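Long-range contacts in ribonuclease T2 (Homo sapiens, PDB 3T0O), which cleaves single-stranded RNA, preferentially between purine and uridine residues, and so supplies degradation products that alert innate immunity to microbes: residues 17-22 against 222-227; 36-41 against 122-127; 62-67 against 106-111. All coordinates share one frame; numbering follows the deposited sequence. Where two conformers were deposited one is given.

Contact 1: 17-22 against 222-227; sequences QHWPET and VFYPPP
Trp19 meets Tyr224 and Pro225 where the proline-rich C-terminal tail of the RNase T2 α+β fold lies against the end of strand 12-18 and the start of helix 20-23. The tight part is a T-shaped stack: Tyr224 presents its edge to one face of the indole, with planes at 60° and CE1 3.5 Å from Trp19 CE2, close to the middle of the ring system. Trp19 reaches the tail because its CG stands anti to the backbone N (chi1 -178°), which directs the indole toward the tail. A tryptophan suits this place, offering a broad face for the tyrosine and a donor at its rim. Proline lacks an N-H, yet its carbonyl still accepts: Trp19 NE1 donates to Pro225 O at 2.8 Å, with the oxygen only 4° out of the indole plane. The hydroxyl of Tyr224 is hydrogen-bonded to Trp38 NE1. Thr22 OG1 packs 3.4 Å from Pro225 CG but has its polar partner in Ile172 O of strand 171-180.

Toward the chain end, at Glu21 and Pro227, the contact becomes looser and partly exposed. Pro227 touches the indole lightly, its CD 4.0 Å from Trp19 CZ2. Glu21 lays its aliphatic part against the prolines, CG 3.8 Å from Pro225 CB, while its OE1 accepts from the backbone N of Lys228.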
loop_
_atom_site.group_PDB
_atom_site.type_symbol
_atom_site.label_atom_id
_atom_site.label_comp_id
_atom_site.label_asym_id
_atom_site.label_seq_id
_atom_site.Cartn_x
_atom_site.Cartn_y
_atom_site.Cartn_z
ATOM N N GLN A 17 1.096 1.529 0.162
ATOM C CA GLN A 17 1.919 0.392 -0.212
ATOM C C GLN A 17 2.712 0.004 1.046
ATOM O O GLN A 17 3.021 0.852 1.861
ATOM C CB GLN A 17 2.886 0.809 -1.307
ATOM C CG GLN A 17 2.137 1.116 -2.601
ATOM C CD GLN A 17 3.036 1.626 -3.685
ATOM O OE1 GLN A 17 3.198 2.867 -3.867
ATOM N NE2 GLN A 17 3.683 0.748 -4.337
ATOM N N HIS A 18 2.976 -1.279 1.176
ATOM C CA HIS A 18 3.645 -1.762 2.395
ATOM C C HIS A 18 4.738 -2.752 2.092
ATOM O O HIS A 18 4.807 -3.287 1.013
ATOM C CB HIS A 18 2.639 -2.218 3.463
ATOM C CG HIS A 18 1.684 -3.290 2.988
ATOM N ND1 HIS A 18 0.577 -3.604 3.754
ATOM C CD2 HIS A 18 1.625 -4.039 1.867
ATOM C CE1 HIS A 18 -0.071 -4.589 3.148
ATOM N NE2 HIS A 18 0.492 -4.815 1.972
ATOM N N TRP A 19 5.617 -2.925 3.082
ATOM C CA TRP A 19 6.804 -3.731 2.947
ATOM C C TRP A 19 6.543 -5.032 3.645
ATOM O O TRP A 19 6.447 -5.075 4.850
ATOM C CB TRP A 19 7.958 -2.964 3.585
ATOM C CG TRP A 19 9.252 -3.690 3.461
ATOM C CD1 TRP A 19 10.071 -4.174 4.502
ATOM C CD2 TRP A 19 9.932 -4.025 2.244
ATOM N NE1 TRP A 19 11.197 -4.765 3.960
ATOM C CE2 TRP A 19 11.131 -4.705 2.596
ATOM C CE3 TRP A 19 9.657 -3.792 0.893
ATOM C CZ2 TRP A 19 12.049 -5.168 1.639
ATOM C CZ3 TRP A 19 10.553 -4.271 -0.059
ATOM C CH2 TRP A 19 11.708 -4.982 0.307
ATOM N N PRO A 20 6.389 -6.107 2.884
ATOM C CA PRO A 20 5.977 -7.373 3.492
ATOM C C PRO A 20 6.827 -7.851 4.632
ATOM O O PRO A 20 6.327 -8.294 5.648
ATOM C CB PRO A 20 6.089 -8.364 2.314
ATOM C CG PRO A 20 5.577 -7.544 1.127
ATOM C CD PRO A 20 6.336 -6.164 1.413
ATOM N N GLU A 21 8.122 -7.741 4.555
ATOM C CA GLU A 21 8.906 -8.256 5.684
ATOM C C GLU A 21 8.614 -7.532 6.989
ATOM O O GLU A 21 8.700 -8.160 8.070
ATOM C CB GLU A 21 10.376 -8.112 5.317
ATOM C CG GLU A 21 11.382 -8.482 6.457
ATOM C CD GLU A 21 11.213 -9.886 6.988
ATOM O OE1 GLU A 21 10.840 -10.740 6.196
ATOM O OE2 GLU A 21 11.555 -10.137 8.193
ATOM N N THR A 22 8.257 -6.257 6.857
ATOM C CA THR A 22 7.821 -5.583 8.078
ATOM C C THR A 22 6.434 -5.923 8.542
ATOM O O THR A 22 6.230 -6.192 9.759
ATOM C CB THR A 22 7.900 -4.101 7.892
ATOM O OG1 THR A 22 9.261 -3.774 7.625
ATOM C CG2 THR A 22 7.455 -3.316 9.141
ATOM N N VAL A 222 16.062 4.314 10.881
ATOM C CA VAL A 222 14.965 3.409 10.604
ATOM C C VAL A 222 15.559 2.157 9.951
ATOM O O VAL A 222 16.517 2.225 9.135
ATOM C CB VAL A 222 13.859 4.132 9.701
ATOM C CG1 VAL A 222 14.474 4.640 8.404
ATOM C CG2 VAL A 222 12.676 3.130 9.369
ATOM N N PHE A 223 15.002 1.033 10.326
ATOM C CA PHE A 223 15.428 -0.238 9.709
ATOM C C PHE A 223 14.514 -0.540 8.549
ATOM O O PHE A 223 13.288 -0.534 8.677
ATOM C CB PHE A 223 15.325 -1.317 10.817
ATOM C CG PHE A 223 15.805 -2.672 10.449
ATOM C CD1 PHE A 223 16.915 -2.871 9.642
ATOM C CD2 PHE A 223 15.145 -3.773 10.964
ATOM C CE1 PHE A 223 17.378 -4.194 9.305
ATOM C CE2 PHE A 223 15.604 -5.099 10.638
ATOM C CZ PHE A 223 16.722 -5.264 9.817
ATOM N N TYR A 224 15.119 -0.940 7.437
ATOM C CA TYR A 224 14.382 -1.321 6.225
ATOM C C TYR A 224 14.851 -2.777 5.986
ATOM O O TYR A 224 15.919 -3.029 5.368
ATOM C CB TYR A 224 14.857 -0.379 5.113
ATOM C CG TYR A 224 14.287 -0.631 3.750
ATOM C CD1 TYR A 224 13.055 -1.289 3.588
ATOM C CD2 TYR A 224 14.919 -0.127 2.654
ATOM C CE1 TYR A 224 12.506 -1.521 2.311
ATOM C CE2 TYR A 224 14.407 -0.271 1.388
ATOM C CZ TYR A 224 13.196 -0.991 1.212
ATOM O OH TYR A 224 12.676 -1.095 -0.044
ATOM N N PRO A 225 14.114 -3.731 6.507
ATOM C CA PRO A 225 14.648 -5.085 6.694
ATOM C C PRO A 225 14.665 -5.899 5.435
ATOM O O PRO A 225 13.674 -5.935 4.678
ATOM C CB PRO A 225 13.652 -5.736 7.686
ATOM C CG PRO A 225 12.414 -4.991 7.581
ATOM C CD PRO A 225 12.843 -3.529 7.223
ATOM N N PRO A 226 15.799 -6.538 5.150
ATOM C CA PRO A 226 15.810 -7.554 4.061
ATOM C C PRO A 226 14.852 -8.709 4.392
ATOM O O PRO A 226 14.778 -9.148 5.546
ATOM C CB PRO A 226 17.264 -8.035 4.042
ATOM C CG PRO A 226 18.012 -7.124 4.871
ATOM C CD PRO A 226 17.086 -6.375 5.798
ATOM N N PRO A 227 14.060 -9.178 3.404
ATOM C CA PRO A 227 13.070 -10.217 3.715
ATOM C C PRO A 227 13.738 -11.456 4.239
ATOM O O PRO A 227 14.936 -11.737 3.934
ATOM C CB PRO A 227 12.422 -10.551 2.374
ATOM C CG PRO A 227 12.884 -9.527 1.434
ATOM C CD PRO A 227 13.972 -8.697 2.024
#

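Contact 2: 36-41 against 122-127; sequences DYWTIH and DLNSVL
Asn124 provides both hydrogen bonds by which helix 123-129 meets the segment leading into strand 39-45, the strand that carries His41, a predicted active-site residue. Its partner in both is the backbone of Trp38. The side-chain oxygen OD1 of Asn124 accepts from Trp38 N at 2.8 Å, and the amide ND2 donates to Trp38 O at 2.9 Å. Both acceptors are met in the carbonyl plane on a lone pair, and Trp38 O lies just 2° out of the plane of the Asn124 amide. Asparagine fits because its carboxamide has an acceptor and a donor side by side, matching the backbone N-H and C=O of one residue.

The indole of Trp38 turns back beside its own backbone N (chi1 -68°), which brings its CD1 edge to Asn124 OD1, 3.3 Å away and near the ring plane. Around this polar pair the packing is apolar. Leu123 CD2 comes obliquely to the indole, 3.9 Å from Trp38 CG, while Leu127, one helical turn later, brings CD1 to 3.4 Å from Trp38 NE1. That nitrogen has its polar partner elsewhere, in Tyr224 OH. Tyr37 CB also lies against Asn124 OD1, 3.3 Å away, and the tyrosine hydroxyl goes to Ala71 O. Asp122 caps the helix, accepting from Ser125 N from above the carboxylate plane.

With both amide atoms engaged, Asn124 has its flip state settled and its rotation restrained. Trp38 O also accepts from Tyr118 OH of helix 107-121, so the backbone polar groups of a buried residue are satisfied by the side chains of Asn124 and Tyr118.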
loop_
_atom_site.group_PDB
_atom_site.type_symbol
_atom_site.label_atom_id
_atom_site.label_comp_id
_atom_site.label_asym_id
_atom_site.label_seq_id
_atom_site.Cartn_x
_atom_site.Cartn_y
_atom_site.Cartn_z
ATOM N N ASP A 36 10.063 -9.621 -1.850
ATOM C CA ASP A 36 11.113 -8.673 -1.642
ATOM C C ASP A 36 10.860 -7.358 -2.394
ATOM O O ASP A 36 11.812 -6.641 -2.851
ATOM C CB ASP A 36 12.452 -9.298 -2.065
ATOM C CG ASP A 36 12.519 -9.576 -3.538
ATOM O OD1 ASP A 36 13.613 -9.976 -4.037
ATOM O OD2 ASP A 36 11.497 -9.443 -4.236
ATOM N N TYR A 37 9.600 -6.928 -2.381
ATOM C CA TYR A 37 9.253 -5.643 -3.002
ATOM C C TYR A 37 8.022 -5.093 -2.322
ATOM O O TYR A 37 7.295 -5.846 -1.677
ATOM C CB TYR A 37 8.957 -5.831 -4.504
ATOM C CG TYR A 37 8.038 -6.954 -4.868
ATOM C CD1 TYR A 37 6.655 -6.744 -4.984
ATOM C CD2 TYR A 37 8.552 -8.185 -5.187
ATOM C CE1 TYR A 37 5.806 -7.749 -5.397
ATOM C CE2 TYR A 37 7.669 -9.208 -5.542
ATOM C CZ TYR A 37 6.319 -8.956 -5.589
ATOM O OH TYR A 37 5.504 -10.014 -6.070
ATOM N N TRP A 38 7.863 -3.791 -2.359
ATOM C CA TRP A 38 6.685 -3.145 -1.839
ATOM C C TRP A 38 5.489 -3.544 -2.607
ATOM O O TRP A 38 5.528 -3.640 -3.842
ATOM C CB TRP A 38 6.831 -1.610 -1.988
ATOM C CG TRP A 38 7.924 -1.099 -1.056
ATOM C CD1 TRP A 38 9.312 -1.134 -1.290
ATOM C CD2 TRP A 38 7.740 -0.513 0.229
ATOM N NE1 TRP A 38 9.964 -0.639 -0.170
ATOM C CE2 TRP A 38 9.038 -0.225 0.755
ATOM C CE3 TRP A 38 6.605 -0.188 0.991
ATOM C CZ2 TRP A 38 9.229 0.329 2.014
ATOM C CZ3 TRP A 38 6.785 0.402 2.246
ATOM C CH2 TRP A 38 8.104 0.676 2.739
ATOM N N THR A 39 4.413 -3.841 -1.865
ATOM C CA THR A 39 3.163 -4.265 -2.528
ATOM C C THR A 39 2.010 -3.363 -2.109
ATOM O O THR A 39 2.128 -2.492 -1.231
ATOM C CB THR A 39 2.770 -5.736 -2.099
ATOM O OG1 THR A 39 2.684 -5.766 -0.660
ATOM C CG2 THR A 39 3.874 -6.666 -2.534
ATOM N N ILE A 40 0.856 -3.546 -2.800
ATOM C CA ILE A 40 -0.303 -2.728 -2.548
ATOM C C ILE A 40 -1.008 -3.118 -1.279
ATOM O O ILE A 40 -1.347 -4.296 -1.087
ATOM C CB ILE A 40 -1.304 -2.879 -3.692
ATOM C CG1 ILE A 40 -0.628 -2.476 -5.005
ATOM C CG2 ILE A 40 -2.525 -2.005 -3.361
ATOM C CD1 ILE A 40 -1.505 -2.844 -6.241
ATOM N N HIS A 41 -1.204 -2.166 -0.383
ATOM C CA HIS A 41 -2.150 -2.365 0.694
ATOM C C HIS A 41 -3.549 -1.971 0.222
ATOM O O HIS A 41 -4.473 -2.806 0.234
ATOM C CB HIS A 41 -1.718 -1.550 1.855
ATOM C CG HIS A 41 -2.488 -1.894 3.077
ATOM N ND1 HIS A 41 -2.115 -1.447 4.323
ATOM C CD2 HIS A 41 -3.594 -2.651 3.247
ATOM C CE1 HIS A 41 -2.980 -1.888 5.223
ATOM N NE2 HIS A 41 -3.885 -2.632 4.611
ATOM N N ASP A 122 5.536 2.934 -9.478
ATOM C CA ASP A 122 6.760 2.138 -9.357
ATOM C C ASP A 122 7.693 2.516 -8.230
ATOM O O ASP A 122 8.873 2.810 -8.438
ATOM C CB ASP A 122 7.468 2.004 -10.686
ATOM C CG ASP A 122 8.409 0.754 -10.699
ATOM O OD1 ASP A 122 8.496 0.055 -9.655
ATOM O OD2 ASP A 122 8.983 0.567 -11.787
ATOM N N LEU A 123 7.110 2.462 -7.034
ATOM C CA LEU A 123 7.871 2.782 -5.841
ATOM C C LEU A 123 9.094 1.908 -5.664
ATOM O O LEU A 123 10.109 2.391 -5.267
ATOM C CB LEU A 123 6.907 2.663 -4.648
ATOM C CG LEU A 123 7.612 2.689 -3.277
ATOM C CD1 LEU A 123 8.196 4.107 -2.971
ATOM C CD2 LEU A 123 6.533 2.299 -2.246
ATOM N N ASN A 124 8.993 0.654 -6.038
ATOM C CA ASN A 124 10.123 -0.231 -5.952
ATOM C C ASN A 124 11.310 0.242 -6.803
ATOM O O ASN A 124 12.451 0.290 -6.281
ATOM C CB ASN A 124 9.715 -1.601 -6.345
ATOM C CG ASN A 124 8.954 -2.242 -5.261
ATOM O OD1 ASN A 124 9.563 -2.555 -4.233
ATOM N ND2 ASN A 124 7.661 -2.506 -5.482
ATOM N N SER A 125 11.062 0.615 -8.045
ATOM C CA SER A 125 12.186 1.065 -8.888
ATOM C C SER A 125 12.686 2.393 -8.390
ATOM O O SER A 125 13.886 2.617 -8.460
ATOM C CB SER A 125 11.783 1.189 -10.356
ATOM O OG SER A 125 11.517 -0.110 -10.812
ATOM N N VAL A 126 11.795 3.243 -7.926
ATOM C CA VAL A 126 12.194 4.556 -7.433
ATOM C C VAL A 126 13.197 4.443 -6.305
ATOM O O VAL A 126 14.289 5.076 -6.345
ATOM C CB VAL A 126 10.980 5.319 -7.034
ATOM C CG1 VAL A 126 11.285 6.515 -6.207
ATOM C CG2 VAL A 126 10.239 5.695 -8.301
ATOM N N LEU A 127 12.855 3.574 -5.325
ATOM C CA LEU A 127 13.734 3.460 -4.187
ATOM C C LEU A 127 15.077 2.905 -4.626
ATOM O O LEU A 127 16.139 3.396 -4.200
ATOM C CB LEU A 127 13.077 2.528 -3.122
ATOM C CG LEU A 127 11.984 3.283 -2.395
ATOM C CD1 LEU A 127 11.221 2.160 -1.569
ATOM C CD2 LEU A 127 12.455 4.373 -1.462
#

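Contact 3: 62-67 against 106-111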
loop_
_atom_site.group_PDB
_atom_site.type_symbol
_atom_site.label_atom_id
_atom_site.label_comp_id
_atom_site.label_asym_id
_atom_site.label_seq_id
_atom_site.Cartn_x
_atom_site.Cartn_y
_atom_site.Cartn_z
ATOM N N ILE A 62 -13.393 -9.450 -11.010
ATOM C CA ILE A 62 -11.972 -9.059 -11.195
ATOM C C ILE A 62 -11.119 -10.260 -11.610
ATOM O O ILE A 62 -9.906 -10.248 -11.470
ATOM C CB ILE A 62 -11.384 -8.404 -9.946
ATOM C CG1 ILE A 62 -11.427 -9.332 -8.729
ATOM C CG2 ILE A 62 -12.133 -7.065 -9.655
ATOM C CD1 ILE A 62 -10.430 -8.801 -7.578
ATOM N N LYS A 63 -11.779 -11.325 -12.071
ATOM C CA LYS A 63 -11.085 -12.542 -12.490
ATOM C C LYS A 63 -9.852 -12.260 -13.388
ATOM O O LYS A 63 -8.781 -12.876 -13.224
ATOM C CB LYS A 63 -12.102 -13.498 -13.169
ATOM N N ASP A 64 -9.989 -11.296 -14.302
ATOM C CA ASP A 64 -8.941 -10.996 -15.249
ATOM C C ASP A 64 -7.754 -10.391 -14.599
ATOM O O ASP A 64 -6.675 -10.370 -15.178
ATOM C CB ASP A 64 -9.435 -10.082 -16.387
ATOM C CG ASP A 64 -10.457 -10.772 -17.272
ATOM O OD1 ASP A 64 -10.729 -11.969 -17.034
ATOM O OD2 ASP A 64 -10.999 -10.139 -18.211
ATOM N N LEU A 65 -7.946 -9.834 -13.399
ATOM C CA LEU A 65 -6.875 -9.125 -12.754
ATOM C C LEU A 65 -6.129 -10.000 -11.764
ATOM O O LEU A 65 -5.130 -9.567 -11.223
ATOM C CB LEU A 65 -7.466 -7.945 -11.964
ATOM C CG LEU A 65 -8.245 -6.899 -12.766
ATOM C CD1 LEU A 65 -8.769 -5.888 -11.763
ATOM C CD2 LEU A 65 -7.338 -6.159 -13.767
ATOM N N LEU A 66 -6.577 -11.246 -11.594
ATOM C CA LEU A 66 -6.074 -12.054 -10.473
ATOM C C LEU A 66 -4.561 -12.324 -10.529
ATOM O O LEU A 66 -3.895 -12.234 -9.536
ATOM C CB LEU A 66 -6.922 -13.299 -10.205
ATOM C CG LEU A 66 -8.340 -12.889 -9.758
ATOM C CD1 LEU A 66 -9.194 -14.145 -9.644
ATOM C CD2 LEU A 66 -8.360 -11.991 -8.506
ATOM N N PRO A 67 -3.976 -12.565 -11.704
ATOM C CA PRO A 67 -2.570 -12.760 -11.626
ATOM C C PRO A 67 -1.822 -11.544 -11.120
ATOM O O PRO A 67 -0.907 -11.709 -10.345
ATOM C CB PRO A 67 -2.187 -13.107 -13.080
ATOM C CG PRO A 67 -3.436 -13.800 -13.581
ATOM C CD PRO A 67 -4.552 -13.026 -12.979
ATOM N N SER A 106 -16.665 0.664 -10.461
ATOM C CA SER A 106 -17.027 -0.748 -10.482
ATOM C C SER A 106 -15.893 -1.467 -9.807
ATOM O O SER A 106 -14.836 -0.915 -9.680
ATOM C CB SER A 106 -17.229 -1.278 -11.912
ATOM O OG SER A 106 -15.965 -1.352 -12.605
ATOM N N GLN A 107 -16.129 -2.703 -9.387
ATOM C CA GLN A 107 -15.054 -3.459 -8.805
ATOM C C GLN A 107 -13.874 -3.572 -9.764
ATOM O O GLN A 107 -12.689 -3.377 -9.367
ATOM C CB GLN A 107 -15.515 -4.809 -8.251
ATOM C CG GLN A 107 -16.472 -4.551 -7.083
ATOM C CD GLN A 107 -17.021 -5.809 -6.473
ATOM O OE1 GLN A 107 -16.300 -6.775 -6.342
ATOM N NE2 GLN A 107 -18.327 -5.786 -6.064
ATOM N N LYS A 108 -14.157 -3.909 -11.011
ATOM C CA LYS A 108 -13.068 -4.090 -11.948
ATOM C C LYS A 108 -12.282 -2.793 -12.157
ATOM O O LYS A 108 -11.053 -2.813 -12.295
ATOM C CB LYS A 108 -13.608 -4.637 -13.292
ATOM C CG LYS A 108 -12.530 -4.821 -14.304
ATOM C CD LYS A 108 -11.655 -5.993 -14.026
ATOM C CE LYS A 108 -10.904 -6.416 -15.362
ATOM N NZ LYS A 108 -11.801 -6.823 -16.479
ATOM N N LYS A 109 -12.987 -1.680 -12.215
ATOM C CA LYS A 109 -12.333 -0.402 -12.490
ATOM C C LYS A 109 -11.518 0.036 -11.288
ATOM O O LYS A 109 -10.386 0.487 -11.451
ATOM C CB LYS A 109 -13.378 0.662 -12.864
ATOM C CG LYS A 109 -13.826 0.492 -14.294
ATOM C CD LYS A 109 -15.112 1.317 -14.588
ATOM C CE LYS A 109 -14.800 2.796 -14.622
ATOM N NZ LYS A 109 -16.114 3.485 -15.124
ATOM N N TYR A 110 -12.066 -0.112 -10.083
ATOM C CA TYR A 110 -11.340 0.222 -8.892
ATOM C C TYR A 110 -10.066 -0.619 -8.730
ATOM O O TYR A 110 -8.984 -0.095 -8.507
ATOM C CB TYR A 110 -12.296 -0.023 -7.696
ATOM C CG TYR A 110 -11.615 0.089 -6.372
ATOM C CD1 TYR A 110 -11.287 1.332 -5.866
ATOM C CD2 TYR A 110 -11.282 -1.040 -5.639
ATOM C CE1 TYR A 110 -10.662 1.464 -4.622
ATOM C CE2 TYR A 110 -10.661 -0.901 -4.405
ATOM C CZ TYR A 110 -10.411 0.375 -3.912
ATOM O OH TYR A 110 -9.783 0.524 -2.675
ATOM N N PHE A 111 -10.214 -1.940 -8.746
ATOM C CA PHE A 111 -9.028 -2.732 -8.575
ATOM C C PHE A 111 -8.078 -2.564 -9.761
ATOM O O PHE A 111 -6.852 -2.529 -9.534
ATOM C CB PHE A 111 -9.407 -4.209 -8.370
ATOM C CG PHE A 111 -9.916 -4.485 -7.011
ATOM C CD1 PHE A 111 -9.037 -4.667 -5.957
ATOM C CD2 PHE A 111 -11.275 -4.653 -6.778
ATOM C CE1 PHE A 111 -9.551 -4.959 -4.671
ATOM C CE2 PHE A 111 -11.782 -4.913 -5.523
ATOM C CZ PHE A 111 -10.938 -5.081 -4.471
HETATM O O HOH W 1 -12.019 -9.419 -14.889
#
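Leu65 CG lies anti to its carbonyl carbon (chi1 -60°), directing the isobutyl group at helix 107-121, while the Lys108 chain leaves extended at chi1 and then bends at chi2 (74°) and chi4, bringing its methylenes over that leucine. Lys108 CD is 3.7 Å from Leu65 CD1, and Lys108 CE is equally close to Leu65 CG. Lysine suits this border position because its long aliphatic part can cover an apolar neighbour while its ammonium group continues to the polar rim.

At that rim, Lys108 NZ forms a long salt bridge, 3.8 Å, with OD2 of the exposed Asp64. Separately, a water joins the ammonium group to the backbone of the same residue, accepting from Lys108 NZ at 3.1 Å and from Asp64 N at 2.8 Å. No direct hydrogen bond crosses the contact.

On the inner side Ile62 packs on Phe111. Its branched CB lets CG2 meet Phe111 CD2 at 3.9 Å, with Gln107 O also close to that methyl, while CD1 lies over one face of the phenyl ring, offset toward the rim. Leu65 CD1 extends the apolar surface to Phe111 CB, 3.8 Å away.

The contact thus joins the 3-10 turn preceding helix 66-72 to the first turn of helix 107-121, which Ser106 OG caps by accepting from Lys109 N. Met69 of helix 66-72 touches both Ile62 and Phe111, Trp73 meets the Phe111 ring, and Gln107 and Tyr110 pack on helix 84-98, which carries the probable active-site residues Glu90 and His94.

Overall arrangement
Contacts 1 and 2 are neighbours, their centres about 10 Å apart, at the ends of the adjacent strands 12-18 and 39-45 of one antiparallel sheet. They share an aromatic cluster in which the two tryptophans and Tyr224 meet. Contact 3 lies about 27 Å from contact 1, centre to centre, across the middle of the chain, and joins helical elements. Contact 2 is the most buried, and pairs an amide with backbone groups amid apolar packing. Contact 1 grades from a buried aromatic stack to partly exposed prolines. Contact 3 has no direct hydrogen bond across it, relying on apolar packing edged by water and a long salt bridge. Successive helices 107-121 and 123-129 connect contacts 3 and 2.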